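Local coordinates for enoyl-CoA hydratase (PDB 3LKE), which probably catalyses the hydration of enoyl-CoA thioesters or a related acyl-CoA reaction, as a trimeric member of the crotonase family, at residues A128-K133 with Q184-N189; L54-R59 with L107-A112; E96-P101 with M120-R125. All coordinates share one frame; numbering follows the deposited sequence.

Interaction 1 of 3, residues A128-K133 with Q184-N189; sequences ALRRAK and QEICEN
R130 sets its CG anti to the backbone N (chi1 175°) and bends at chi2 and chi3, folding the guanidinium back over I186 and beside E188. E188 bends at its own chi2, and the two side chains lie side by side, pointing the same way. OE1 of E188 takes NE of R130 in a salt bridge of 2.6 Å. The oxygen is met on its syn side, 34° out of the carboxylate plane. It lies in the guanidinium plane, which is turned 49° from the carboxylate. CG2 of I186 packs over one guanidinium face, offset toward its rim, 3.7 Å from CZ of R130. Replacing R130 with an alanine is likely to leave the E188 carboxylate without this partner and the I186 methyl uncovered.

The two backbones run as parallel strands. A128 N donates to E185 O, C187 N to A128 O and R130 N to C187 O. A water links E188 O to R131 N, the latter bond weak. Strand 185-187 is an edge strand of the six-stranded sheet within the chain, beside strand 125-129. Helix 190-205 packs on L129 and C187. Helix 174-180 meets I186, and its E175 gives R130 a second salt bridge.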
loop_
_atom_site.group_PDB
_atom_site.type_symbol
_atom_site.label_atom_id
_atom_site.label_comp_id
_atom_site.label_asym_id
_atom_site.label_seq_id
_atom_site.Cartn_x
_atom_site.Cartn_y
_atom_site.Cartn_z
ATOM N N ALA A 128 -0.065 3.744 -22.348
ATOM C CA ALA A 128 -0.834 4.767 -23.060
ATOM C C ALA A 128 -0.004 5.473 -24.134
ATOM O O ALA A 128 1.214 5.627 -23.996
ATOM C CB ALA A 128 -1.363 5.804 -22.068
ATOM N N LEU A 129 -0.670 5.928 -25.189
ATOM C CA LEU A 129 -0.042 6.888 -26.090
ATOM C C LEU A 129 0.049 8.234 -25.360
ATOM O O LEU A 129 -0.789 8.541 -24.514
ATOM C CB LEU A 129 -0.846 7.025 -27.390
ATOM C CG LEU A 129 -0.792 5.821 -28.340
ATOM C CD1 LEU A 129 -1.584 6.094 -29.620
ATOM C CD2 LEU A 129 0.655 5.480 -28.671
ATOM N N ARG A 130 1.070 9.026 -25.682
ATOM C CA ARG A 130 1.237 10.355 -25.098
ATOM C C ARG A 130 -0.039 11.203 -25.149
ATOM O O ARG A 130 -0.321 11.970 -24.225
ATOM C CB ARG A 130 2.381 11.097 -25.802
ATOM C CG ARG A 130 2.577 12.543 -25.357
ATOM C CD ARG A 130 3.379 12.633 -24.072
ATOM N NE ARG A 130 4.597 11.835 -24.159
ATOM C CZ ARG A 130 5.416 11.606 -23.139
ATOM N NH1 ARG A 130 5.151 12.112 -21.946
ATOM N NH2 ARG A 130 6.500 10.863 -23.315
ATOM N N ARG A 131 -0.810 11.062 -26.222
ATOM C CA ARG A 131 -1.958 11.937 -26.438
ATOM C C ARG A 131 -3.201 11.510 -25.656
ATOM O O ARG A 131 -4.203 12.218 -25.647
ATOM C CB ARG A 131 -2.297 12.045 -27.924
ATOM C CG ARG A 131 -2.645 10.729 -28.580
ATOM C CD ARG A 131 -3.013 10.923 -30.043
ATOM N NE ARG A 131 -3.244 9.639 -30.692
ATOM C CZ ARG A 131 -4.427 9.034 -30.750
ATOM N NH1 ARG A 131 -5.489 9.611 -30.203
ATOM N NH2 ARG A 131 -4.547 7.857 -31.356
ATOM N N ALA A 132 -3.133 10.352 -25.007
ATOM C CA ALA A 132 -4.254 9.879 -24.198
ATOM C C ALA A 132 -4.622 10.890 -23.107
ATOM O O ALA A 132 -3.751 11.472 -22.466
ATOM C CB ALA A 132 -3.921 8.537 -23.574
ATOM N N LYS A 133 -5.924 11.076 -22.908
ATOM C CA LYS A 133 -6.449 11.937 -21.851
ATOM C C LYS A 133 -7.393 11.115 -20.984
ATOM O O LYS A 133 -7.976 10.138 -21.454
ATOM C CB LYS A 133 -7.196 13.138 -22.440
ATOM C CG LYS A 133 -6.303 14.221 -23.040
ATOM C CD LYS A 133 -5.621 15.038 -21.959
ATOM C CE LYS A 133 -4.945 16.286 -22.527
ATOM N NZ LYS A 133 -3.856 15.939 -23.490
ATOM N N GLN A 184 1.567 2.508 -16.568
ATOM C CA GLN A 184 2.939 2.081 -16.291
ATOM C C GLN A 184 3.983 2.694 -17.221
ATOM O O GLN A 184 5.153 2.795 -16.856
ATOM C CB GLN A 184 3.039 0.553 -16.319
ATOM C CG GLN A 184 2.535 -0.108 -15.026
ATOM C CD GLN A 184 1.062 0.183 -14.747
ATOM O OE1 GLN A 184 0.183 -0.173 -15.531
ATOM N NE2 GLN A 184 0.793 0.841 -13.615
ATOM N N GLU A 185 3.553 3.110 -18.407
ATOM C CA GLU A 185 4.464 3.728 -19.365
ATOM C C GLU A 185 3.724 4.428 -20.487
ATOM O O GLU A 185 2.531 4.171 -20.736
ATOM C CB GLU A 185 5.437 2.696 -19.954
ATOM C CG GLU A 185 4.773 1.508 -20.617
ATOM C CD GLU A 185 5.786 0.526 -21.204
ATOM O OE1 GLU A 185 6.550 0.921 -22.116
ATOM O OE2 GLU A 185 5.808 -0.647 -20.770
ATOM N N ILE A 186 4.452 5.311 -21.164
ATOM C CA ILE A 186 3.918 6.075 -22.279
ATOM C C ILE A 186 4.741 5.758 -23.517
ATOM O O ILE A 186 5.974 5.676 -23.430
ATOM C CB ILE A 186 4.004 7.579 -21.985
ATOM C CG1 ILE A 186 3.136 7.933 -20.768
ATOM C CG2 ILE A 186 3.588 8.399 -23.197
ATOM C CD1 ILE A 186 3.201 9.390 -20.367
ATOM N N CYS A 187 4.057 5.550 -24.643
ATOM C CA CYS A 187 4.698 5.525 -25.958
ATOM C C CYS A 187 4.253 6.757 -26.739
ATOM O O CYS A 187 3.106 7.188 -26.626
ATOM C CB CYS A 187 4.348 4.252 -26.713
ATOM S SG CYS A 187 4.959 2.778 -25.898
ATOM N N GLU A 188 5.163 7.333 -27.523
ATOM C CA GLU A 188 4.886 8.611 -28.183
ATOM C C GLU A 188 3.904 8.531 -29.359
ATOM O O GLU A 188 3.179 9.493 -29.622
ATOM C CB GLU A 188 6.194 9.281 -28.618
ATOM C CG GLU A 188 7.181 9.499 -27.481
ATOM C CD GLU A 188 6.867 10.728 -26.643
ATOM O OE1 GLU A 188 5.679 11.050 -26.444
ATOM O OE2 GLU A 188 7.823 11.383 -26.183
ATOM N N ASN A 189 3.872 7.396 -30.059
ATOM C CA ASN A 189 3.009 7.235 -31.225
ATOM C C ASN A 189 2.669 5.775 -31.506
ATOM O O ASN A 189 3.214 4.868 -30.877
ATOM C CB ASN A 189 3.688 7.835 -32.452
ATOM C CG ASN A 189 5.001 7.164 -32.753
ATOM O OD1 ASN A 189 5.044 5.961 -33.000
ATOM N ND2 ASN A 189 6.086 7.927 -32.699
HETATM O O HOH W 1 0.743 10.464 -28.810
#

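Interaction 2 of 3, residues L54-R59 with L107-A112; sequences LQSKHR and LINGYA
N109 reaches across to the loop after strand 51-56 and binds H58 through its side-chain amide. ND2 of N109 donates to H58 O at 2.7 Å. The carbonyl oxygen lies in the amide plane of N109, but the donor sits 43° out of the carbonyl plane of H58. A chi1 of 61° puts CG of N109 between its backbone N and carbonyl carbon, and the amide reaches the carbonyl of H58. OD1 of N109 rests 3.5 Å from CB of S56.

The tight part lies in the sheet. L107 N donates to L54 O at 2.8 Å. The L107 and Q55 side chains lie side by side, pointing the same way, with CD1 of L107 3.7 Å from OE1 of Q55. Q55 NE2 bonds T18. Neighbouring parallel strands then part at their C-terminal ends, where N109 and a water bridge them. The water accepts from S56 N and donates to L107 O, with a weak third bond to N109 OD1. S56 OG accepts from H58 N in an ST turn and also bonds Y61 O. The far end is looser, and R59 is exposed.

Strand 51-56 lies between strands 14-19 and 103-108. The latter has strand 125-129 on its other side, where L129 touches N109.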
loop_
_atom_site.group_PDB
_atom_site.type_symbol
_atom_site.label_atom_id
_atom_site.label_comp_id
_atom_site.label_asym_id
_atom_site.label_seq_id
_atom_site.Cartn_x
_atom_site.Cartn_y
_atom_site.Cartn_z
ATOM N N LEU A 54 -5.916 -5.715 -24.535
ATOM C CA LEU A 54 -7.168 -4.978 -24.752
ATOM C C LEU A 54 -6.842 -3.663 -25.429
ATOM O O LEU A 54 -5.913 -2.963 -25.014
ATOM C CB LEU A 54 -7.894 -4.741 -23.419
ATOM C CG LEU A 54 -8.414 -6.023 -22.762
ATOM C CD1 LEU A 54 -7.751 -6.180 -21.396
ATOM C CD2 LEU A 54 -9.915 -5.999 -22.628
ATOM N N GLN A 55 -7.567 -3.342 -26.501
ATOM C CA GLN A 55 -7.238 -2.166 -27.301
ATOM C C GLN A 55 -8.477 -1.618 -28.009
ATOM O O GLN A 55 -9.539 -2.225 -27.960
ATOM C CB GLN A 55 -6.169 -2.527 -28.343
ATOM C CG GLN A 55 -6.601 -3.613 -29.314
ATOM C CD GLN A 55 -5.458 -4.053 -30.233
ATOM O OE1 GLN A 55 -4.307 -3.649 -30.055
ATOM N NE2 GLN A 55 -5.778 -4.882 -31.215
ATOM N N SER A 56 -8.312 -0.468 -28.661
ATOM C CA SER A 56 -9.373 0.177 -29.422
ATOM C C SER A 56 -8.923 0.274 -30.869
ATOM O O SER A 56 -7.750 0.556 -31.141
ATOM C CB SER A 56 -9.643 1.590 -28.901
ATOM O OG SER A 56 -10.550 2.273 -29.771
ATOM N N LYS A 57 -9.855 0.052 -31.785
ATOM C CA LYS A 57 -9.550 0.131 -33.212
ATOM C C LYS A 57 -9.674 1.560 -33.729
ATOM O O LYS A 57 -9.388 1.835 -34.899
ATOM C CB LYS A 57 -10.479 -0.780 -34.017
ATOM C CG LYS A 57 -10.137 -0.814 -35.496
ATOM C CD LYS A 57 -11.307 -1.258 -36.353
ATOM C CE LYS A 57 -11.705 -2.689 -36.053
ATOM N NZ LYS A 57 -12.000 -3.398 -37.332
ATOM N N HIS A 58 -10.104 2.471 -32.866
ATOM C CA HIS A 58 -10.382 3.830 -33.301
ATOM C C HIS A 58 -9.392 4.840 -32.751
ATOM O O HIS A 58 -9.193 4.960 -31.535
ATOM C CB HIS A 58 -11.829 4.217 -32.989
ATOM C CG HIS A 58 -12.828 3.287 -33.599
ATOM N ND1 HIS A 58 -13.148 3.317 -34.945
ATOM C CD2 HIS A 58 -13.556 2.280 -33.063
ATOM C CE1 HIS A 58 -14.035 2.375 -35.203
ATOM N NE2 HIS A 58 -14.304 1.734 -34.080
ATOM N N ARG A 59 -8.768 5.558 -33.673
ATOM C CA ARG A 59 -7.692 6.485 -33.367
ATOM C C ARG A 59 -8.078 7.507 -32.295
ATOM O O ARG A 59 -7.294 7.783 -31.387
ATOM C CB ARG A 59 -7.249 7.192 -34.657
ATOM C CG ARG A 59 -6.105 8.188 -34.487
ATOM C CD ARG A 59 -5.551 8.616 -35.844
ATOM N NE ARG A 59 -5.099 7.465 -36.624
ATOM C CZ ARG A 59 -5.697 7.011 -37.722
ATOM N NH1 ARG A 59 -6.774 7.619 -38.201
ATOM N NH2 ARG A 59 -5.206 5.950 -38.349
ATOM N N LEU A 107 -4.035 -1.180 -23.874
ATOM C CA LEU A 107 -3.353 -0.161 -24.664
ATOM C C LEU A 107 -4.289 1.027 -24.803
ATOM O O LEU A 107 -5.299 0.930 -25.507
ATOM C CB LEU A 107 -2.983 -0.717 -26.048
ATOM C CG LEU A 107 -2.214 -2.038 -26.014
ATOM C CD1 LEU A 107 -1.901 -2.532 -27.432
ATOM C CD2 LEU A 107 -0.930 -1.844 -25.225
ATOM N N ILE A 108 -3.964 2.121 -24.118
ATOM C CA ILE A 108 -4.822 3.298 -24.109
ATOM C C ILE A 108 -4.339 4.281 -25.162
ATOM O O ILE A 108 -3.386 5.018 -24.928
ATOM C CB ILE A 108 -4.812 4.018 -22.746
ATOM C CG1 ILE A 108 -4.958 3.021 -21.585
ATOM C CG2 ILE A 108 -5.899 5.083 -22.705
ATOM C CD1 ILE A 108 -6.250 2.198 -21.636
ATOM N N ASN A 109 -5.011 4.289 -26.308
ATOM C CA ASN A 109 -4.542 5.069 -27.454
ATOM C C ASN A 109 -5.046 6.508 -27.461
ATOM O O ASN A 109 -4.302 7.426 -27.773
ATOM C CB ASN A 109 -4.898 4.374 -28.764
ATOM C CG ASN A 109 -6.396 4.207 -28.947
ATOM O OD1 ASN A 109 -7.090 3.755 -28.046
ATOM N ND2 ASN A 109 -6.897 4.565 -30.117
ATOM N N GLY A 110 -6.313 6.693 -27.115
ATOM C CA GLY A 110 -6.912 8.016 -27.070
ATOM C C GLY A 110 -7.599 8.210 -25.732
ATOM O O GLY A 110 -7.208 7.592 -24.736
ATOM N N TYR A 111 -8.636 9.038 -25.686
ATOM C CA TYR A 111 -9.196 9.366 -24.370
ATOM C C TYR A 111 -9.884 8.172 -23.716
ATOM O O TYR A 111 -10.380 7.267 -24.386
ATOM C CB TYR A 111 -10.076 10.622 -24.387
ATOM C CG TYR A 111 -11.295 10.574 -25.274
ATOM C CD1 TYR A 111 -12.437 9.889 -24.878
ATOM C CD2 TYR A 111 -11.319 11.248 -26.490
ATOM C CE1 TYR A 111 -13.559 9.857 -25.670
ATOM C CE2 TYR A 111 -12.445 11.223 -27.292
ATOM C CZ TYR A 111 -13.562 10.522 -26.876
ATOM O OH TYR A 111 -14.694 10.473 -27.661
ATOM N N ALA A 112 -9.866 8.167 -22.386
ATOM C CA ALA A 112 -10.461 7.096 -21.602
ATOM C C ALA A 112 -11.098 7.755 -20.396
ATOM O O ALA A 112 -10.396 8.224 -19.486
ATOM C CB ALA A 112 -9.402 6.090 -21.161
HETATM O O HOH W 2 -5.857 0.898 -28.146
#

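Interaction 3 of 3, residues E96-P101 with M120-R125; sequences EIFTSP and MLACDR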
loop_
_atom_site.group_PDB
_atom_site.type_symbol
_atom_site.label_atom_id
_atom_site.label_comp_id
_atom_site.label_asym_id
_atom_site.label_seq_id
_atom_site.Cartn_x
_atom_site.Cartn_y
_atom_site.Cartn_z
ATOM N N GLU A 96 -13.255 -10.691 -14.169
ATOM C CA GLU A 96 -12.669 -11.681 -15.092
ATOM C C GLU A 96 -11.330 -11.257 -15.685
ATOM O O GLU A 96 -10.478 -12.090 -15.971
ATOM C CB GLU A 96 -13.659 -12.006 -16.210
ATOM C CG GLU A 96 -14.978 -12.518 -15.696
ATOM C CD GLU A 96 -15.090 -14.022 -15.767
ATOM O OE1 GLU A 96 -14.084 -14.685 -16.115
ATOM O OE2 GLU A 96 -16.187 -14.532 -15.466
ATOM N N ILE A 97 -11.130 -9.957 -15.858
ATOM C CA ILE A 97 -9.806 -9.472 -16.215
ATOM C C ILE A 97 -8.887 -9.690 -15.025
ATOM O O ILE A 97 -7.832 -10.292 -15.155
ATOM C CB ILE A 97 -9.824 -7.977 -16.576
ATOM C CG1 ILE A 97 -10.648 -7.759 -17.847
ATOM C CG2 ILE A 97 -8.397 -7.439 -16.778
ATOM C CD1 ILE A 97 -10.903 -6.302 -18.161
ATOM N N PHE A 98 -9.316 -9.212 -13.863
ATOM C CA PHE A 98 -8.498 -9.293 -12.665
ATOM C C PHE A 98 -8.036 -10.712 -12.361
ATOM O O PHE A 98 -6.900 -10.924 -11.949
ATOM C CB PHE A 98 -9.264 -8.749 -11.463
ATOM C CG PHE A 98 -8.406 -8.580 -10.243
ATOM C CD1 PHE A 98 -7.551 -7.495 -10.125
ATOM C CD2 PHE A 98 -8.462 -9.498 -9.206
ATOM C CE1 PHE A 98 -6.765 -7.333 -8.990
ATOM C CE2 PHE A 98 -7.667 -9.339 -8.063
ATOM C CZ PHE A 98 -6.829 -8.259 -7.961
ATOM N N THR A 99 -8.920 -11.684 -12.546
ATOM C CA THR A 99 -8.590 -13.061 -12.203
ATOM C C THR A 99 -8.043 -13.841 -13.398
ATOM O O THR A 99 -7.904 -15.062 -13.338
ATOM C CB THR A 99 -9.803 -13.830 -11.628
ATOM O OG1 THR A 99 -10.898 -13.786 -12.556
ATOM C CG2 THR A 99 -10.257 -13.237 -10.290
ATOM N N SER A 100 -7.752 -13.149 -14.494
ATOM C CA SER A 100 -7.163 -13.833 -15.643
ATOM C C SER A 100 -5.825 -14.461 -15.276
ATOM O O SER A 100 -5.008 -13.832 -14.607
ATOM C CB SER A 100 -6.949 -12.868 -16.801
ATOM O OG SER A 100 -6.305 -13.529 -17.888
ATOM N N PRO A 101 -5.593 -15.710 -15.711
ATOM C CA PRO A 101 -4.292 -16.378 -15.558
ATOM C C PRO A 101 -3.255 -15.911 -16.584
ATOM O O PRO A 101 -2.058 -16.192 -16.444
ATOM C CB PRO A 101 -4.633 -17.849 -15.800
ATOM C CG PRO A 101 -5.792 -17.796 -16.763
ATOM C CD PRO A 101 -6.603 -16.589 -16.337
ATOM N N MET A 120 -9.869 -0.958 -16.995
ATOM C CA MET A 120 -8.542 -1.422 -17.382
ATOM C C MET A 120 -7.552 -1.426 -16.217
ATOM O O MET A 120 -6.452 -1.953 -16.341
ATOM C CB MET A 120 -7.987 -0.627 -18.572
ATOM C CG MET A 120 -8.862 -0.707 -19.844
ATOM S SD MET A 120 -9.129 -2.394 -20.475
ATOM C CE MET A 120 -10.828 -2.660 -20.050
ATOM N N LEU A 121 -7.939 -0.835 -15.081
ATOM C CA LEU A 121 -7.077 -0.866 -13.905
ATOM C C LEU A 121 -6.916 -2.280 -13.357
ATOM O O LEU A 121 -6.008 -2.542 -12.558
ATOM C CB LEU A 121 -7.603 0.087 -12.830
ATOM C CG LEU A 121 -7.552 1.559 -13.223
ATOM C CD1 LEU A 121 -8.217 2.414 -12.133
ATOM C CD2 LEU A 121 -6.104 1.993 -13.424
ATOM N N ALA A 122 -7.772 -3.197 -13.815
ATOM C CA ALA A 122 -7.641 -4.603 -13.461
ATOM C C ALA A 122 -6.495 -5.307 -14.190
ATOM O O ALA A 122 -6.116 -6.417 -13.822
ATOM C CB ALA A 122 -8.930 -5.333 -13.717
ATOM N N CYS A 123 -5.956 -4.667 -15.226
ATOM C CA CYS A 123 -4.917 -5.301 -16.045
ATOM C C CYS A 123 -3.567 -5.266 -15.342
ATOM O O CYS A 123 -3.326 -4.433 -14.460
ATOM C CB CYS A 123 -4.769 -4.604 -17.399
ATOM S SG CYS A 123 -6.176 -4.804 -18.497
ATOM N N ASP A 124 -2.691 -6.179 -15.749
ATOM C CA ASP A 124 -1.336 -6.255 -15.204
ATOM C C ASP A 124 -0.484 -5.057 -15.591
ATOM O O ASP A 124 0.396 -4.655 -14.856
ATOM C CB ASP A 124 -0.635 -7.509 -15.692
ATOM C CG ASP A 124 -1.259 -8.773 -15.157
ATOM O OD1 ASP A 124 -1.772 -8.770 -14.008
ATOM O OD2 ASP A 124 -1.214 -9.782 -15.880
ATOM N N ARG A 125 -0.738 -4.499 -16.773
ATOM C CA ARG A 125 0.016 -3.339 -17.210
ATOM C C ARG A 125 -0.882 -2.510 -18.114
ATOM O O ARG A 125 -1.674 -3.053 -18.867
ATOM C CB ARG A 125 1.301 -3.767 -17.949
ATOM C CG ARG A 125 2.277 -2.630 -18.220
ATOM C CD ARG A 125 3.654 -3.163 -18.668
ATOM N NE ARG A 125 4.688 -2.130 -18.652
ATOM C CZ ARG A 125 5.354 -1.739 -17.578
ATOM N NH1 ARG A 125 5.060 -2.260 -16.386
ATOM N NH2 ARG A 125 6.291 -0.798 -17.682
#
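The F98 ring meets A122 obliquely: its CD1 lies 4.1 Å from A122 O. A bound glycerol, probably from the crystallisation liquor, lies about 3 Å from the F98 side chain. The contact belongs to the crotonase fold. It joins the C-terminal end of helix 81-98 to the 3-10 segment 120-122, just ahead of strand 125-129.

The packing across it is apolar, and all five touching residues are buried. A122 is the small residue in the middle. Its CB sits 4.1 Å from CB of F98 and 3.9 Å from the F98 backbone N. I97 points toward the 3-10 segment and divides its two branches. CG2, anti to the backbone N, meets CB of A122 at 3.8 Å. The other branch ends in CD1, and the I97 and M120 side chains cross obliquely there. M120 starts away from the helix, but bends at chi2 and chi3 bring its methyl CE back to this branch, 4.1 Å from I97 CD1.

Each segment also turns on itself. S100 N donates to I97 O as the helix ends, and C123 N donates to M120 O. Helix 30-45 packs against I97, and F152 of helix 149-157 touches A122. Next to the contact, D124 hydrogen-bonds Y159 of the second subunit. The same methyl that meets A122, CG2 of I97, also lies 3.9 Å from SG of C123.

From the N terminus, strand 51-56 opens interaction 2. Helix 81-98 then opens interaction 3. Strand 103-108 closes interaction 2, and the 3-10 segment 120-122 closes interaction 3, so these two cross. L54 CD1 touches C123 SG between them, at 3.6 Å. Interaction 1 follows in series: strand 125-129 opens it, and strand 185-187 closes a largely helical loop. Interactions 1 and 2 share one sheet, because strands 103-108 and 125-129 are neighbours and L129 N meets I108 O in a probable hydrogen bond. R131 NH2 makes a separate probable hydrogen bond to R59 O. A salt bridge from R125 to E185 joins 120-125 to 184-189. Together they tie four strands and the end of helix 81-98.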